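Local atomic coordinates of type 3A cellulose-binding domain protein (Clostridium thermocellum, PDB entry 4B9P), a protein that probably acts as an anti-sigma factor that restrains SigI2, with this extracellular family 3 carbohydrate-binding module sensing polysaccharide such as cellulose, whose binding may release SigI2. Residues A[67-72]-A[91-96]. Numbering follows the deposited sequence.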
loop_
_atom_site.group_PDB
_atom_site.type_symbol
_atom_site.label_atom_id
_atom_site.label_comp_id
_atom_site.label_asym_id
_atom_site.label_seq_id
_atom_site.Cartn_x
_atom_site.Cartn_y
_atom_site.Cartn_z
ATOM N N SER A 67 -3.679 14.171 -0.560
ATOM C CA SER A 67 -4.050 13.005 -1.349
ATOM C C SER A 67 -3.991 13.241 -2.855
ATOM O O SER A 67 -3.837 12.280 -3.615
ATOM C CB SER A 67 -5.428 12.516 -0.904
ATOM O OG SER A 67 -6.373 13.509 -1.200
ATOM N N SER A 68 -4.071 14.492 -3.290
ATOM C CA SER A 68 -4.028 14.766 -4.706
ATOM C C SER A 68 -2.676 14.479 -5.324
ATOM O O SER A 68 -2.593 14.414 -6.532
ATOM C CB SER A 68 -4.481 16.203 -5.014
ATOM O OG SER A 68 -3.874 17.109 -4.102
ATOM N N LYS A 69 -1.647 14.287 -4.514
ATOM C CA LYS A 69 -0.313 13.915 -5.013
ATOM C C LYS A 69 -0.065 12.402 -5.039
ATOM O O LYS A 69 0.992 11.947 -5.480
ATOM C CB LYS A 69 0.819 14.653 -4.215
ATOM C CG LYS A 69 0.752 16.158 -4.453
ATOM C CD LYS A 69 1.810 16.892 -3.658
ATOM C CE LYS A 69 1.656 18.397 -3.906
ATOM N NZ LYS A 69 2.741 19.163 -3.289
ATOM N N ILE A 70 -1.042 11.634 -4.546
ATOM C CA ILE A 70 -0.938 10.190 -4.415
ATOM C C ILE A 70 -1.751 9.524 -5.507
ATOM O O ILE A 70 -2.852 9.994 -5.815
ATOM C CB ILE A 70 -1.506 9.732 -3.009
ATOM C CG1 ILE A 70 -0.817 10.468 -1.854
ATOM C CG2 ILE A 70 -1.340 8.231 -2.912
ATOM C CD1 ILE A 70 0.727 10.361 -1.846
ATOM N N THR A 71 -1.223 8.437 -6.057
ATOM C CA THR A 71 -1.982 7.584 -6.968
ATOM C C THR A 71 -2.089 6.181 -6.350
ATOM O O THR A 71 -1.201 5.765 -5.613
ATOM C CB THR A 71 -1.315 7.483 -8.362
ATOM O OG1 THR A 71 -0.097 6.747 -8.275
ATOM C CG2 THR A 71 -0.973 8.863 -8.889
ATOM N N GLY A 72 -3.162 5.463 -6.645
ATOM C CA GLY A 72 -3.243 4.081 -6.227
ATOM C C GLY A 72 -4.011 3.306 -7.256
ATOM O O GLY A 72 -5.020 3.802 -7.784
ATOM N N GLY A 91 1.571 5.132 -5.927
ATOM C CA GLY A 91 2.587 5.924 -6.575
ATOM C C GLY A 91 2.307 7.383 -6.316
ATOM O O GLY A 91 1.491 7.745 -5.449
ATOM N N PHE A 92 3.001 8.226 -7.081
ATOM C CA PHE A 92 2.959 9.659 -6.846
ATOM C C PHE A 92 2.842 10.351 -8.179
ATOM O O PHE A 92 3.362 9.875 -9.199
ATOM C CB PHE A 92 4.257 10.065 -6.152
ATOM C CG PHE A 92 4.431 9.388 -4.831
ATOM C CD1 PHE A 92 3.900 9.932 -3.689
ATOM C CD2 PHE A 92 5.069 8.154 -4.751
ATOM C CE1 PHE A 92 4.015 9.276 -2.480
ATOM C CE2 PHE A 92 5.180 7.511 -3.533
ATOM C CZ PHE A 92 4.652 8.067 -2.424
ATOM N N THR A 93 2.205 11.514 -8.198
ATOM C CA THR A 93 2.031 12.213 -9.473
ATOM C C THR A 93 3.338 12.859 -9.918
ATOM O O THR A 93 4.290 13.024 -9.135
ATOM C CB THR A 93 0.975 13.283 -9.373
ATOM O OG1 THR A 93 1.425 14.228 -8.388
ATOM C CG2 THR A 93 -0.386 12.683 -9.007
ATOM N N ASN A 94 3.368 13.253 -11.186
ATOM C CA ASN A 94 4.557 13.814 -11.791
ATOM C C ASN A 94 4.978 15.069 -11.031
ATOM O O ASN A 94 6.161 15.392 -10.978
ATOM C CB ASN A 94 4.275 14.121 -13.261
ATOM C CG ASN A 94 5.511 14.441 -14.017
ATOM O OD1 ASN A 94 6.488 13.695 -13.945
ATOM N ND2 ASN A 94 5.509 15.568 -14.735
ATOM N N SER A 95 4.009 15.790 -10.465
ATOM C CA SER A 95 4.247 17.035 -9.752
ATOM C C SER A 95 4.317 16.855 -8.214
ATOM O O SER A 95 4.280 17.827 -7.468
ATOM C CB SER A 95 3.188 18.037 -10.176
ATOM O OG SER A 95 3.451 18.546 -11.499
ATOM N N ALA A 96 4.456 15.624 -7.735
ATOM C CA ALA A 96 4.558 15.372 -6.300
ATOM C C ALA A 96 5.854 15.894 -5.681
ATOM O O ALA A 96 5.930 16.058 -4.476
ATOM C CB ALA A 96 4.428 13.895 -6.009
HETATM O O HOH W 1 -0.789 15.997 -8.085
HETATM O O HOH W 2 5.007 18.971 -4.492
HETATM O O HOH W 3 1.778 7.242 -10.208
#
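Thr71 and Gly91 form an antiparallel hydrogen-bonded pair, with Thr71 N to Gly91 O and Gly91 N to Thr71 O both at 2.9 Å, the first of them straight, and the pairing runs on through the non-hydrogen-bonded pair Ile70 and Phe92 to a bond from Thr93 N to Lys69 O of 3.0 Å. That last carbonyl also receives the CA-H of Phe92, so two neighbouring residues of 91-96 converge on one oxygen. Ile70 and Phe92 send their side chains side by side from the same face of the sheet. With its CG1 lying beside the backbone N (chi1 -55°), Ile70 brings CD1 obliquely against the ring, 3.5 Å from Phe92 CE1. This is the open end of the hairpin made by strands 70-81 and 84-92, part of the beta-sandwich of the family 3 module; the Ile70 and Phe92 face is turned to the second sheet, where both residues touch Ile107 of strand 104-111. On the reverse face Thr71 lies over Gly91, its OG1 3.2 Å from Gly91 C, while the Thr71 and Thr93 side chains cross at a slant, with Thr71 CG2 and Thr93 CG2 3.9 Å apart. A water hydrogen-bonded to Thr71 OG1 donates to Phe92 O. Next to the paired residues, 67-69 form a 3-10 turn and Thr93 to Ala96 a type I turn, which stay in contact. One water joins them by donating to Ser68 O and bonding Thr93 OG1. Lys69, extended beyond CG, lays its aliphatic chain alongside Ala96, CB to CB 4.1 Å, and carries NZ to another water, which accepts from the ammonium group and donates to Ser95 O.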